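Long-range contact in DNA polymerase II large subunit (Pyrococcus horikoshii, PDB 7OEC), which probably catalyses protein splicing as an intein, excising itself from a DNA polymerase II large-subunit precursor and joining the flanking sequences: residues Gly87-Leu99 with His157-Gln169. The protein carries 2 engineered substitutions. Residues are numbered along the deposited sequence; the frame is centred on the assembly and turned at random.
Sequences GSSFETTVDHPVL and HTVIINENIVTHQ
Ser88 and Glu163 open a contact in which segments 87-99 and 157-169 meet first through polar bonds, then through apolar side chains and finally through two histidines. CB of Ser88 sits 3.3 Å from OE1 of Glu163, and the same oxygen accepts a nearly straight hydrogen bond (166°) from N of Ser89, which meets it from above the carboxylate plane. The Ser89 carbonyl O is gripped by Asn162 ND2 at 2.9 Å, while Asn162 OD1 turns to the backbone N of Arg10; a water links Gly87 O, Ser89 OG and Glu163 OE2. Were Glu163 replaced by an alanine, the Ser89 amide would probably be left without this acceptor and the water without one of its partners. Next, Phe90, with CG lodged between its backbone N and carbonyl carbon (chi1 69°), lays one ring face against Ile165 CG2, while Ile161 CD1 approaches its CB at 3.7 Å. Phe82 of strand 79-84 also meets the ring. Beyond the type I turn Thr93-His96, which matches the TxxH motif of inteins, the imidazole of His96 is fixed by ND1 bonding to Pro97 O (2.7 Å) and brings NE2 within 3.1 Å of OXT of Gln169, a weak, strongly bent bond. Pro97 CB makes a CH-pi contact over the His168 ring, whose ND1 binds Gln169 O in plane at 2.7 Å. Leu99 CD1 packs on Thr158 CG2, and two waters, rather than direct backbone bonds, join Leu99 O to Val166 O. Two histidines thus converge on the C-terminal carboxylate, His96 NE2 bonding weakly to OXT and His168 ND1 to O, an arrangement consistent with the intein splicing centre, where the motif histidine and the penultimate histidine assist cleavage at the two splice junctions.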
loop_
_atom_site.group_PDB
_atom_site.type_symbol
_atom_site.label_atom_id
_atom_site.label_comp_id
_atom_site.label_asym_id
_atom_site.label_seq_id
_atom_site.Cartn_x
_atom_site.Cartn_y
_atom_site.Cartn_z
ATOM N N GLY A 87 3.749 -12.745 11.463
ATOM C CA GLY A 87 2.750 -13.419 10.659
ATOM C C GLY A 87 1.995 -12.560 9.671
ATOM O O GLY A 87 1.157 -13.100 8.926
ATOM N N SER A 88 2.236 -11.245 9.665
ATOM C CA SER A 88 1.627 -10.350 8.695
ATOM C C SER A 88 2.296 -10.530 7.322
ATOM O O SER A 88 3.343 -11.183 7.177
ATOM C CB SER A 88 1.660 -8.908 9.198
ATOM O OG SER A 88 2.994 -8.505 9.344
ATOM N N SER A 89 1.641 -9.998 6.290
ATOM C CA SER A 89 2.164 -10.147 4.936
ATOM C C SER A 89 1.584 -9.070 4.036
ATOM O O SER A 89 0.530 -8.484 4.314
ATOM C CB SER A 89 1.868 -11.534 4.334
ATOM O OG SER A 89 0.468 -11.766 4.237
ATOM N N PHE A 90 2.264 -8.881 2.910
ATOM C CA PHE A 90 1.705 -8.061 1.845
ATOM C C PHE A 90 2.322 -8.450 0.515
ATOM O O PHE A 90 3.374 -9.089 0.468
ATOM C CB PHE A 90 1.869 -6.563 2.078
ATOM C CG PHE A 90 3.278 -6.025 2.000
ATOM C CD1 PHE A 90 4.170 -6.249 3.035
ATOM C CD2 PHE A 90 3.667 -5.203 0.946
ATOM C CE1 PHE A 90 5.420 -5.711 3.032
ATOM C CE2 PHE A 90 4.944 -4.633 0.937
ATOM C CZ PHE A 90 5.815 -4.881 2.002
ATOM N N GLU A 91 1.671 -8.016 -0.570
ATOM C CA GLU A 91 2.086 -8.364 -1.923
ATOM C C GLU A 91 2.093 -7.114 -2.773
ATOM O O GLU A 91 1.209 -6.266 -2.629
ATOM C CB GLU A 91 1.100 -9.348 -2.580
ATOM C CG GLU A 91 1.070 -10.671 -1.865
ATOM C CD GLU A 91 0.035 -11.644 -2.389
ATOM O OE1 GLU A 91 -0.736 -11.319 -3.322
ATOM O OE2 GLU A 91 0.009 -12.767 -1.866
ATOM N N THR A 92 3.080 -7.008 -3.664
ATOM C CA THR A 92 3.140 -5.902 -4.611
ATOM C C THR A 92 3.643 -6.397 -5.954
ATOM O O THR A 92 4.175 -7.496 -6.061
ATOM C CB THR A 92 4.089 -4.786 -4.188
ATOM O OG1 THR A 92 5.459 -5.244 -4.283
ATOM C CG2 THR A 92 3.871 -4.356 -2.762
ATOM N N THR A 93 3.472 -5.585 -6.987
ATOM C CA THR A 93 4.134 -5.951 -8.230
ATOM C C THR A 93 5.667 -5.885 -8.093
ATOM O O THR A 93 6.222 -5.280 -7.166
ATOM C CB THR A 93 3.650 -5.084 -9.379
ATOM O OG1 THR A 93 3.878 -3.735 -9.031
ATOM C CG2 THR A 93 2.185 -5.269 -9.688
ATOM N N VAL A 94 6.358 -6.537 -9.041
ATOM C CA VAL A 94 7.783 -6.841 -8.848
ATOM C C VAL A 94 8.623 -5.587 -8.668
ATOM O O VAL A 94 9.656 -5.650 -7.998
ATOM C CB VAL A 94 8.338 -7.704 -9.994
ATOM C CG1 VAL A 94 7.634 -8.931 -9.996
ATOM C CG2 VAL A 94 8.232 -7.012 -11.316
ATOM N N ASP A 95 8.293 -4.480 -9.356
ATOM C CA ASP A 95 9.096 -3.250 -9.308
ATOM C C ASP A 95 8.502 -2.191 -8.394
ATOM O O ASP A 95 8.963 -1.045 -8.402
ATOM C CB ASP A 95 9.259 -2.640 -10.704
ATOM C CG ASP A 95 10.112 -3.507 -11.616
ATOM O OD1 ASP A 95 10.997 -4.213 -11.100
ATOM O OD2 ASP A 95 9.880 -3.533 -12.834
ATOM N N HIS A 96 7.488 -2.545 -7.630
ATOM C CA HIS A 96 6.805 -1.581 -6.800
ATOM C C HIS A 96 7.767 -1.073 -5.734
ATOM O O HIS A 96 8.448 -1.876 -5.096
ATOM C CB HIS A 96 5.665 -2.292 -6.063
ATOM C CG HIS A 96 4.623 -1.371 -5.501
ATOM N ND1 HIS A 96 4.812 -0.596 -4.372
ATOM C CD2 HIS A 96 3.365 -1.108 -5.925
ATOM C CE1 HIS A 96 3.711 0.097 -4.126
ATOM N NE2 HIS A 96 2.822 -0.193 -5.057
ATOM N N PRO A 97 7.785 0.217 -5.456
ATOM C CA PRO A 97 8.579 0.690 -4.315
ATOM C C PRO A 97 8.068 0.129 -2.995
ATOM O O PRO A 97 6.863 0.086 -2.734
ATOM C CB PRO A 97 8.407 2.204 -4.349
ATOM C CG PRO A 97 7.310 2.439 -5.279
ATOM C CD PRO A 97 7.142 1.314 -6.190
ATOM N N VAL A 98 9.009 -0.250 -2.139
ATOM C CA VAL A 98 8.746 -0.773 -0.807
ATOM C C VAL A 98 9.653 -0.001 0.134
ATOM O O VAL A 98 10.829 0.227 -0.173
ATOM C CB VAL A 98 9.065 -2.287 -0.762
ATOM C CG1 VAL A 98 8.951 -2.860 0.682
ATOM C CG2 VAL A 98 8.081 -3.059 -1.658
ATOM N N LEU A 99 9.120 0.374 1.292
ATOM C CA LEU A 99 9.893 1.081 2.304
ATOM C C LEU A 99 10.406 0.112 3.353
ATOM O O LEU A 99 9.629 -0.627 3.958
ATOM C CB LEU A 99 9.034 2.120 3.000
ATOM C CG LEU A 99 8.495 3.166 2.049
ATOM C CD1 LEU A 99 7.708 4.162 2.821
ATOM C CD2 LEU A 99 9.592 3.878 1.277
ATOM N N HIS A 157 2.473 10.077 -0.443
ATOM C CA HIS A 157 2.656 8.902 -1.288
ATOM C C HIS A 157 3.038 7.647 -0.518
ATOM O O HIS A 157 3.672 6.751 -1.073
ATOM C CB HIS A 157 3.636 9.126 -2.447
ATOM C CG HIS A 157 3.367 10.364 -3.242
ATOM N ND1 HIS A 157 2.102 10.805 -3.595
ATOM C CD2 HIS A 157 4.226 11.297 -3.707
ATOM C CE1 HIS A 157 2.204 11.938 -4.270
ATOM N NE2 HIS A 157 3.480 12.278 -4.311
ATOM N N THR A 158 2.593 7.547 0.727
ATOM C CA THR A 158 2.696 6.336 1.522
ATOM C C THR A 158 1.301 5.961 1.997
ATOM O O THR A 158 0.384 6.792 2.017
ATOM C CB THR A 158 3.598 6.566 2.712
ATOM O OG1 THR A 158 3.090 7.660 3.437
ATOM C CG2 THR A 158 4.987 6.934 2.274
ATOM N N VAL A 159 1.149 4.683 2.327
ATOM C CA VAL A 159 -0.124 4.104 2.712
ATOM C C VAL A 159 0.161 3.081 3.801
ATOM O O VAL A 159 1.307 2.668 4.030
ATOM C CB VAL A 159 -0.856 3.452 1.517
ATOM C CG1 VAL A 159 -1.273 4.485 0.476
ATOM C CG2 VAL A 159 0.007 2.410 0.837
ATOM N N ILE A 160 -0.908 2.679 4.480
ATOM C CA ILE A 160 -0.850 1.723 5.579
ATOM C C ILE A 160 -1.739 0.550 5.198
ATOM O O ILE A 160 -2.958 0.703 5.073
ATOM C CB ILE A 160 -1.250 2.378 6.906
ATOM C CG1 ILE A 160 -0.270 3.549 7.170
ATOM C CG2 ILE A 160 -1.209 1.352 8.016
ATOM C CD1 ILE A 160 -0.588 4.360 8.329
ATOM N N ILE A 161 -1.132 -0.611 4.956
ATOM C CA ILE A 161 -1.840 -1.696 4.293
ATOM C C ILE A 161 -1.874 -2.960 5.139
ATOM O O ILE A 161 -1.056 -3.183 6.023
ATOM C CB ILE A 161 -1.278 -2.007 2.899
ATOM C CG1 ILE A 161 0.150 -2.498 2.966
ATOM C CG2 ILE A 161 -1.500 -0.791 1.963
ATOM C CD1 ILE A 161 0.622 -3.099 1.639
ATOM N N ASN A 162 -2.853 -3.797 4.852
ATOM C CA ASN A 162 -2.992 -5.094 5.494
ATOM C C ASN A 162 -2.881 -4.904 7.007
ATOM O O ASN A 162 -3.634 -4.088 7.555
ATOM C CB ASN A 162 -2.041 -6.095 4.876
ATOM C CG ASN A 162 -2.379 -6.370 3.435
ATOM O OD1 ASN A 162 -3.436 -5.975 2.954
ATOM N ND2 ASN A 162 -1.484 -7.036 2.732
ATOM N N GLU A 163 -2.029 -5.663 7.693
ATOM C CA GLU A 163 -1.897 -5.571 9.143
ATOM C C GLU A 163 -0.987 -4.397 9.497
ATOM O O GLU A 163 0.107 -4.550 10.052
ATOM C CB GLU A 163 -1.364 -6.878 9.709
ATOM C CG GLU A 163 -2.235 -8.076 9.310
ATOM C CD GLU A 163 -1.713 -8.876 8.093
ATOM O OE1 GLU A 163 -0.917 -8.335 7.295
ATOM O OE2 GLU A 163 -2.109 -10.082 7.948
ATOM N N ASN A 164 -1.475 -3.199 9.160
ATOM C CA ASN A 164 -0.898 -1.945 9.650
ATOM C C ASN A 164 0.536 -1.706 9.146
ATOM O O ASN A 164 1.341 -1.048 9.810
ATOM C CB ASN A 164 -0.988 -1.851 11.183
ATOM C CG ASN A 164 -2.405 -1.869 11.716
ATOM O OD1 ASN A 164 -3.374 -2.137 11.036
ATOM N ND2 ASN A 164 -2.510 -1.569 12.957
ATOM N N ILE A 165 0.813 -2.130 7.907
ATOM C CA ILE A 165 2.147 -2.083 7.316
ATOM C C ILE A 165 2.355 -0.767 6.586
ATOM O O ILE A 165 1.582 -0.422 5.694
ATOM C CB ILE A 165 2.337 -3.270 6.360
ATOM C CG1 ILE A 165 2.359 -4.579 7.143
ATOM C CG2 ILE A 165 3.599 -3.088 5.557
ATOM C CD1 ILE A 165 1.970 -5.779 6.299
ATOM N N VAL A 166 3.424 -0.051 6.909
ATOM C CA VAL A 166 3.731 1.193 6.206
ATOM C C VAL A 166 4.443 0.856 4.904
ATOM O O VAL A 166 5.462 0.153 4.911
ATOM C CB VAL A 166 4.619 2.104 7.066
ATOM C CG1 VAL A 166 5.032 3.388 6.281
ATOM C CG2 VAL A 166 3.902 2.490 8.323
ATOM N N THR A 167 3.942 1.377 3.789
ATOM C CA THR A 167 4.635 1.156 2.527
ATOM C C THR A 167 4.398 2.340 1.599
ATOM O O THR A 167 3.722 3.310 1.941
ATOM C CB THR A 167 4.307 -0.211 1.907
ATOM O OG1 THR A 167 5.280 -0.530 0.884
ATOM C CG2 THR A 167 2.994 -0.173 1.297
ATOM N N HIS A 168 5.019 2.275 0.439
ATOM C CA HIS A 168 4.862 3.300 -0.568
ATOM C C HIS A 168 3.593 3.020 -1.348
ATOM O O HIS A 168 3.257 1.854 -1.586
ATOM C CB HIS A 168 6.065 3.280 -1.507
ATOM C CG HIS A 168 6.214 4.542 -2.310
ATOM N ND1 HIS A 168 5.466 4.796 -3.439
ATOM C CD2 HIS A 168 7.008 5.633 -2.140
ATOM C CE1 HIS A 168 5.798 5.976 -3.935
ATOM N NE2 HIS A 168 6.750 6.495 -3.182
ATOM N N GLN A 169 2.892 4.084 -1.754
ATOM C CA GLN A 169 1.741 3.878 -2.632
ATOM C C GLN A 169 2.264 3.209 -3.933
ATOM O O GLN A 169 3.469 3.260 -4.358
ATOM C CB GLN A 169 1.004 5.167 -2.943
ATOM C CG GLN A 169 1.728 5.959 -4.023
ATOM C CD GLN A 169 1.069 7.251 -4.332
ATOM O OE1 GLN A 169 0.399 7.839 -3.500
ATOM N NE2 GLN A 169 1.273 7.721 -5.527
ATOM O OXT GLN A 169 1.424 2.588 -4.578
HETATM O O HOH W 1 -0.490 -12.678 6.719
HETATM O O HOH W 2 -2.160 -9.912 4.738
HETATM O O HOH W 3 -1.257 -7.425 -0.248
HETATM O O HOH W 4 7.966 -0.005 6.290
HETATM O O HOH W 5 7.085 -1.156 2.992
#